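Local coordinates for protein cytochrome P450 (Bacillus megaterium, PDB 5L92) that binds heme and the steroid corticosterone and, as a member of the cytochrome P450 family, probably acts as a monooxygenase that hydroxylates steroids, at residues A[283-297]-A[308-322]. Sequence-based numbering, arbitrary orientation.
Sequences LRYRSPVQALHRIVK and KAGEHVVPWMGSAHR. With HEM (protoporphyrin IX containing Fe), chain C.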
loop_
_atom_site.group_PDB
_atom_site.type_symbol
_atom_site.label_atom_id
_atom_site.label_comp_id
_atom_site.label_asym_id
_atom_site.label_seq_id
_atom_site.Cartn_x
_atom_site.Cartn_y
_atom_site.Cartn_z
ATOM N N LEU A 283 -4.751 6.855 -7.491
ATOM C CA LEU A 283 -4.809 6.729 -6.035
ATOM C C LEU A 283 -6.224 6.917 -5.501
ATOM O O LEU A 283 -6.581 6.351 -4.459
ATOM C CB LEU A 283 -3.888 7.757 -5.372
ATOM C CG LEU A 283 -2.419 7.380 -5.526
ATOM C CD1 LEU A 283 -1.510 8.581 -5.283
ATOM C CD2 LEU A 283 -2.066 6.214 -4.567
ATOM N N ARG A 284 -7.025 7.728 -6.168
ATOM C CA ARG A 284 -8.419 7.945 -5.763
ATOM C C ARG A 284 -9.328 6.823 -6.265
ATOM O O ARG A 284 -10.161 6.298 -5.513
ATOM C CB ARG A 284 -8.915 9.302 -6.317
ATOM C CG ARG A 284 -10.240 9.762 -5.701
ATOM C CD ARG A 284 -11.057 10.798 -6.542
ATOM N NE ARG A 284 -11.402 10.372 -7.910
ATOM C CZ ARG A 284 -12.592 9.911 -8.297
ATOM N NH1 ARG A 284 -13.596 9.779 -7.448
ATOM N NH2 ARG A 284 -12.781 9.560 -9.552
ATOM N N TYR A 285 -9.185 6.462 -7.547
ATOM C CA TYR A 285 -10.146 5.647 -8.286
ATOM C C TYR A 285 -9.925 4.151 -8.088
ATOM O O TYR A 285 -10.895 3.393 -8.003
ATOM C CB TYR A 285 -10.067 6.014 -9.782
ATOM C CG TYR A 285 -11.237 5.554 -10.621
ATOM C CD1 TYR A 285 -12.455 6.237 -10.613
ATOM C CD2 TYR A 285 -11.121 4.450 -11.426
ATOM C CE1 TYR A 285 -13.515 5.798 -11.405
ATOM C CE2 TYR A 285 -12.140 4.027 -12.215
ATOM C CZ TYR A 285 -13.337 4.686 -12.206
ATOM O OH TYR A 285 -14.335 4.207 -12.998
ATOM N N ARG A 286 -8.668 3.718 -7.991
ATOM C CA ARG A 286 -8.314 2.320 -7.805
ATOM C C ARG A 286 -7.214 2.219 -6.744
ATOM O O ARG A 286 -6.063 1.874 -6.997
ATOM C CB ARG A 286 -7.930 1.677 -9.122
ATOM C CG ARG A 286 -9.201 1.274 -9.921
ATOM C CD ARG A 286 -8.915 0.253 -10.998
ATOM N NE ARG A 286 -10.012 0.159 -11.930
ATOM C CZ ARG A 286 -11.142 -0.500 -11.711
ATOM N NH1 ARG A 286 -11.332 -1.131 -10.567
ATOM N NH2 ARG A 286 -12.093 -0.520 -12.641
ATOM N N SER A 287 -7.593 2.598 -5.550
ATOM C CA SER A 287 -6.633 2.805 -4.475
ATOM C C SER A 287 -5.958 1.490 -4.084
ATOM O O SER A 287 -6.657 0.511 -3.801
ATOM C CB SER A 287 -7.361 3.410 -3.294
ATOM O OG SER A 287 -8.333 4.360 -3.738
ATOM N N PRO A 288 -4.623 1.444 -4.035
ATOM C CA PRO A 288 -3.899 0.233 -3.567
ATOM C C PRO A 288 -4.313 -0.264 -2.191
ATOM O O PRO A 288 -4.215 -1.467 -1.914
ATOM C CB PRO A 288 -2.436 0.712 -3.573
ATOM C CG PRO A 288 -2.431 1.774 -4.652
ATOM C CD PRO A 288 -3.680 2.516 -4.399
ATOM N N VAL A 289 -4.757 0.630 -1.315
ATOM C CA VAL A 289 -5.294 0.277 -0.009
ATOM C C VAL A 289 -6.734 0.787 0.067
ATOM O O VAL A 289 -6.974 1.996 0.005
ATOM C CB VAL A 289 -4.439 0.834 1.129
ATOM C CG1 VAL A 289 -5.015 0.418 2.507
ATOM C CG2 VAL A 289 -2.957 0.325 1.022
ATOM N N GLN A 290 -7.695 -0.131 0.184
ATOM C CA GLN A 290 -9.111 0.263 0.141
ATOM C C GLN A 290 -9.665 0.703 1.493
ATOM O O GLN A 290 -10.628 1.491 1.535
ATOM C CB GLN A 290 -9.981 -0.876 -0.382
ATOM C CG GLN A 290 -9.838 -1.121 -1.868
ATOM C CD GLN A 290 -10.412 -0.004 -2.704
ATOM O OE1 GLN A 290 -11.574 0.362 -2.548
ATOM N NE2 GLN A 290 -9.589 0.574 -3.557
ATOM N N ALA A 291 -9.082 0.210 2.583
ATOM C CA ALA A 291 -9.607 0.408 3.932
ATOM C C ALA A 291 -8.497 0.118 4.938
ATOM O O ALA A 291 -7.504 -0.521 4.616
ATOM C CB ALA A 291 -10.812 -0.514 4.201
ATOM N N LEU A 292 -8.707 0.577 6.166
ATOM C CA LEU A 292 -7.800 0.383 7.286
ATOM C C LEU A 292 -8.610 -0.153 8.467
ATOM O O LEU A 292 -9.818 -0.411 8.348
ATOM C CB LEU A 292 -7.098 1.710 7.626
ATOM C CG LEU A 292 -6.236 2.244 6.477
ATOM C CD1 LEU A 292 -5.735 3.655 6.730
ATOM C CD2 LEU A 292 -5.064 1.296 6.313
ATOM N N HIS A 293 -7.943 -0.325 9.609
ATOM C CA HIS A 293 -8.585 -0.821 10.822
ATOM C C HIS A 293 -8.221 0.070 11.993
ATOM O O HIS A 293 -7.099 0.554 12.076
ATOM C CB HIS A 293 -8.172 -2.259 11.147
ATOM C CG HIS A 293 -8.807 -3.284 10.263
ATOM N ND1 HIS A 293 -8.373 -3.539 8.981
ATOM C CD2 HIS A 293 -9.864 -4.108 10.473
ATOM C CE1 HIS A 293 -9.123 -4.480 8.443
ATOM N NE2 HIS A 293 -10.037 -4.842 9.326
ATOM N N ARG A 294 -9.180 0.274 12.883
ATOM C CA ARG A 294 -8.978 0.976 14.140
ATOM C C ARG A 294 -9.773 0.245 15.220
ATOM O O ARG A 294 -10.676 -0.547 14.931
ATOM C CB ARG A 294 -9.397 2.447 14.065
ATOM C CG ARG A 294 -8.609 3.345 13.039
ATOM C CD ARG A 294 -7.198 3.515 13.500
ATOM N NE ARG A 294 -6.393 4.530 12.798
ATOM C CZ ARG A 294 -5.574 4.284 11.786
ATOM N NH1 ARG A 294 -5.475 3.070 11.251
ATOM N NH2 ARG A 294 -4.879 5.269 11.277
ATOM N N ILE A 295 -9.430 0.538 16.467
ATOM C CA ILE A 295 -10.082 -0.004 17.656
ATOM C C ILE A 295 -10.570 1.174 18.463
ATOM O O ILE A 295 -9.799 2.097 18.737
ATOM C CB ILE A 295 -9.121 -0.831 18.527
ATOM C CG1 ILE A 295 -8.317 -1.821 17.681
ATOM C CG2 ILE A 295 -9.879 -1.501 19.686
ATOM C CD1 ILE A 295 -9.063 -3.033 17.295
ATOM N N VAL A 296 -11.822 1.119 18.894
ATOM C CA VAL A 296 -12.367 2.205 19.696
ATOM C C VAL A 296 -11.755 2.133 21.087
ATOM O O VAL A 296 -11.885 1.124 21.782
ATOM C CB VAL A 296 -13.896 2.131 19.763
ATOM C CG1 VAL A 296 -14.438 3.276 20.610
ATOM C CG2 VAL A 296 -14.462 2.138 18.361
ATOM N N LYS A 297 -11.106 3.213 21.506
ATOM C CA LYS A 297 -10.475 3.260 22.822
ATOM C C LYS A 297 -11.495 3.592 23.906
ATOM O O LYS A 297 -11.407 3.068 25.024
ATOM C CB LYS A 297 -9.306 4.279 22.785
ATOM C CG LYS A 297 -8.345 4.273 23.978
ATOM C CD LYS A 297 -6.858 4.094 23.583
ATOM C CE LYS A 297 -6.259 5.283 22.781
ATOM N NZ LYS A 297 -5.876 6.477 23.597
ATOM N N LYS A 308 -18.812 1.440 20.813
ATOM C CA LYS A 308 -18.432 1.084 22.174
ATOM C C LYS A 308 -16.946 0.765 22.256
ATOM O O LYS A 308 -16.360 0.204 21.318
ATOM C CB LYS A 308 -19.208 -0.133 22.696
ATOM C CG LYS A 308 -20.688 -0.031 22.541
ATOM C CD LYS A 308 -21.236 1.185 23.272
ATOM C CE LYS A 308 -22.743 1.135 23.315
ATOM N NZ LYS A 308 -23.144 -0.082 24.092
ATOM N N ALA A 309 -16.366 1.101 23.406
ATOM C CA ALA A 309 -15.001 0.722 23.743
ATOM C C ALA A 309 -14.706 -0.696 23.293
ATOM O O ALA A 309 -15.479 -1.617 23.566
ATOM C CB ALA A 309 -14.793 0.854 25.266
ATOM N N GLY A 310 -13.567 -0.873 22.602
ATOM C CA GLY A 310 -13.137 -2.191 22.189
ATOM C C GLY A 310 -13.734 -2.735 20.903
ATOM O O GLY A 310 -13.293 -3.788 20.433
ATOM N N GLU A 311 -14.706 -2.061 20.297
ATOM C CA GLU A 311 -15.197 -2.484 18.990
ATOM C C GLU A 311 -14.256 -2.042 17.845
ATOM O O GLU A 311 -13.604 -0.993 17.903
ATOM C CB GLU A 311 -16.605 -1.944 18.805
ATOM C CG GLU A 311 -17.645 -2.806 19.551
ATOM C CD GLU A 311 -18.938 -2.120 19.840
ATOM O OE1 GLU A 311 -19.196 -1.041 19.293
ATOM O OE2 GLU A 311 -19.717 -2.660 20.653
ATOM N N HIS A 312 -14.169 -2.872 16.809
ATOM C CA HIS A 312 -13.342 -2.567 15.645
ATOM C C HIS A 312 -14.099 -1.693 14.637
ATOM O O HIS A 312 -15.316 -1.800 14.494
ATOM C CB HIS A 312 -12.891 -3.858 14.947
ATOM C CG HIS A 312 -12.029 -4.744 15.789
ATOM N ND1 HIS A 312 -11.781 -4.503 17.122
ATOM C CD2 HIS A 312 -11.381 -5.897 15.492
ATOM C CE1 HIS A 312 -11.018 -5.467 17.610
ATOM N NE2 HIS A 312 -10.754 -6.319 16.638
ATOM N N VAL A 313 -13.351 -0.858 13.907
ATOM C CA VAL A 313 -13.884 0.079 12.923
ATOM C C VAL A 313 -13.084 -0.089 11.636
ATOM O O VAL A 313 -11.862 -0.240 11.682
ATOM C CB VAL A 313 -13.812 1.549 13.424
ATOM C CG1 VAL A 313 -14.426 2.524 12.431
ATOM C CG2 VAL A 313 -14.471 1.678 14.733
ATOM N N VAL A 314 -13.764 -0.068 10.501
ATOM C CA VAL A 314 -13.107 -0.196 9.198
ATOM C C VAL A 314 -13.465 1.033 8.370
ATOM O O VAL A 314 -14.543 1.153 7.812
ATOM C CB VAL A 314 -13.542 -1.500 8.486
ATOM C CG1 VAL A 314 -12.871 -1.630 7.107
ATOM C CG2 VAL A 314 -13.191 -2.708 9.349
ATOM N N PRO A 315 -12.578 2.046 8.349
ATOM C CA PRO A 315 -12.787 3.166 7.426
ATOM C C PRO A 315 -12.372 2.788 6.008
ATOM O O PRO A 315 -11.260 2.317 5.765
ATOM C CB PRO A 315 -11.906 4.273 8.015
ATOM C CG PRO A 315 -10.829 3.539 8.770
ATOM C CD PRO A 315 -11.538 2.338 9.351
ATOM N N TRP A 316 -13.291 2.988 5.075
ATOM C CA TRP A 316 -13.104 2.597 3.686
ATOM C C TRP A 316 -12.662 3.809 2.866
ATOM O O TRP A 316 -13.484 4.511 2.275
ATOM C CB TRP A 316 -14.393 2.008 3.138
ATOM C CG TRP A 316 -14.744 0.628 3.724
ATOM C CD1 TRP A 316 -15.473 0.374 4.844
ATOM C CD2 TRP A 316 -14.370 -0.648 3.197
ATOM N NE1 TRP A 316 -15.593 -0.982 5.043
ATOM C CE2 TRP A 316 -14.921 -1.635 4.044
ATOM C CE3 TRP A 316 -13.655 -1.053 2.071
ATOM C CZ2 TRP A 316 -14.763 -3.004 3.807
ATOM C CZ3 TRP A 316 -13.475 -2.409 1.839
ATOM C CH2 TRP A 316 -14.029 -3.377 2.709
ATOM N N MET A 317 -11.352 3.992 2.724
ATOM C CA MET A 317 -10.902 5.102 1.888
ATOM C C MET A 317 -11.401 4.938 0.453
ATOM O O MET A 317 -11.773 5.926 -0.186
ATOM C CB MET A 317 -9.386 5.237 1.918
ATOM C CG MET A 317 -8.869 5.603 3.313
ATOM S SD MET A 317 -8.323 4.121 4.169
ATOM C CE MET A 317 -6.790 3.938 3.289
ATOM N N GLY A 318 -11.464 3.694 -0.049
ATOM C CA GLY A 318 -12.012 3.454 -1.375
ATOM C C GLY A 318 -13.424 3.997 -1.564
ATOM O O GLY A 318 -13.765 4.522 -2.634
ATOM N N SER A 319 -14.258 3.888 -0.534
ATOM C CA SER A 319 -15.589 4.478 -0.553
ATOM C C SER A 319 -15.557 5.999 -0.430
ATOM O O SER A 319 -16.242 6.707 -1.182
ATOM C CB SER A 319 -16.418 3.876 0.577
ATOM O OG SER A 319 -17.760 4.317 0.503
ATOM N N ALA A 320 -14.807 6.510 0.548
ATOM C CA ALA A 320 -14.652 7.950 0.716
ATOM C C ALA A 320 -14.229 8.626 -0.578
ATOM O O ALA A 320 -14.598 9.780 -0.830
ATOM C CB ALA A 320 -13.619 8.255 1.805
ATOM N N HIS A 321 -13.399 7.945 -1.382
ATOM C CA HIS A 321 -12.830 8.514 -2.590
ATOM C C HIS A 321 -13.854 8.695 -3.709
ATOM O O HIS A 321 -13.510 9.332 -4.717
ATOM C CB HIS A 321 -11.714 7.618 -3.101
ATOM C CG HIS A 321 -10.473 7.651 -2.274
ATOM N ND1 HIS A 321 -9.494 6.684 -2.365
ATOM C CD2 HIS A 321 -10.068 8.517 -1.317
ATOM C CE1 HIS A 321 -8.515 6.985 -1.533
ATOM N NE2 HIS A 321 -8.844 8.079 -0.872
ATOM N N ARG A 322 -15.043 8.083 -3.564
ATOM C CA ARG A 322 -16.166 8.153 -4.487
ATOM C C ARG A 322 -17.345 8.971 -3.933
ATOM O O ARG A 322 -18.445 8.905 -4.476
ATOM C CB ARG A 322 -16.657 6.743 -4.827
ATOM C CG ARG A 322 -15.638 5.736 -5.329
ATOM C CD ARG A 322 -15.129 6.080 -6.694
ATOM N NE ARG A 322 -14.250 5.077 -7.303
ATOM C CZ ARG A 322 -14.607 4.281 -8.310
ATOM N NH1 ARG A 322 -15.824 4.335 -8.836
ATOM N NH2 ARG A 322 -13.739 3.447 -8.813
HETATM C CHA HEM C . 1.383 3.972 6.299
HETATM C CHB HEM C . -0.631 3.432 1.874
HETATM C CHC HEM C . 3.706 2.928 -0.136
HETATM C CHD HEM C . 5.621 2.968 4.311
HETATM C C1A HEM C . 0.473 3.916 5.250
HETATM C C2A HEM C . -0.948 4.160 5.366
HETATM C C3A HEM C . -1.499 3.997 4.154
HETATM C C4A HEM C . -0.447 3.673 3.218
HETATM C CMA HEM C . -2.992 4.156 3.803
HETATM C CAA HEM C . -1.708 4.521 6.672
HETATM C CBA HEM C . -1.743 3.361 7.668
HETATM C CGA HEM C . -2.745 3.586 8.769
HETATM O O1A HEM C . -3.192 4.720 8.985
HETATM O O2A HEM C . -3.140 2.622 9.446
HETATM C C1B HEM C . 0.344 3.292 0.916
HETATM C C2B HEM C . 0.172 3.290 -0.531
HETATM C C3B HEM C . 1.394 3.133 -1.068
HETATM C C4B HEM C . 2.351 3.026 0.015
HETATM C CMB HEM C . -1.172 3.480 -1.259
HETATM C CAB HEM C . 1.838 3.103 -2.546
HETATM C CBB HEM C . 1.126 3.664 -3.535
HETATM C C1C HEM C . 4.610 2.900 0.901
HETATM C C2C HEM C . 6.023 2.658 0.780
HETATM C C3C HEM C . 6.542 2.687 1.994
HETATM C C4C HEM C . 5.487 2.898 2.947
HETATM C CMC HEM C . 6.832 2.458 -0.527
HETATM C CAC HEM C . 8.034 2.444 2.247
HETATM C CBC HEM C . 8.766 3.365 2.867
HETATM C C1D HEM C . 4.657 3.236 5.240
HETATM C C2D HEM C . 4.884 3.319 6.669
HETATM C C3D HEM C . 3.708 3.607 7.245
HETATM C C4D HEM C . 2.716 3.693 6.178
HETATM C CMD HEM C . 6.275 3.087 7.317
HETATM C CAD HEM C . 3.391 3.810 8.748
HETATM C CBD HEM C . 3.461 5.302 9.132
HETATM C CGD HEM C . 3.016 5.591 10.552
HETATM O O1D HEM C . 3.383 6.653 11.105
HETATM O O2D HEM C . 2.264 4.791 11.166
HETATM N NA HEM C . 0.772 3.624 3.926
HETATM N NB HEM C . 1.680 3.109 1.199
HETATM N NC HEM C . 4.315 3.031 2.246
HETATM N ND HEM C . 3.324 3.435 4.993
HETATM FE FE HEM C . 2.571 3.384 3.067
HETATM O O HOH W 1 -12.326 4.495 -5.165
#
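Arg322 lays its guanidinium flat over the Tyr285 ring, planes 9° apart, with CZ 4.0 Å from the ring centroid in a cation-pi stack. Its NH2 reaches the Tyr285 carbonyl O on a lone pair, nearly straight (171°), and NE donates to a water that bridges to Arg284 O and Gly318 O; NH1 pairs with Glu331. A leucine for Arg322 would probably leave Tyr285 O without this donor, the ring face without its cation and the charge of Glu331 without its mate. Arg284 CG runs alongside His321 CB in the opposite sense, and Arg284 NH1 donates to His321 O (2.8 Å), which lies a little outside the guanidinium plane. Ser287 OG sits at the edge of the imidazole, in its plane, taking a bond from His321 ND1 while donating to Leu283 O. Arg284 and Glu281 fit the ExxR motif of the P450 K helix, 275-285; the chain then passes the heme, touching it at Pro288 and Val289, into strand 294-296, which pairs antiparallel with strand 312-315. Ala291 CB lies over the six-membered ring of Trp316, 3.9 Å from its centroid. Met317 CE packs against Leu292 CD1. Arg294, bent at chi2 (-68°), turns away from Val313 and grips one heme propionate, NH2 to O1A (2.9 Å) and NH1 to O2A (3.0 Å). On the opposite sheet face from Arg294 and Val313, Ile295 CD1 lies over the neighbouring His312 ring, a CH-pi contact.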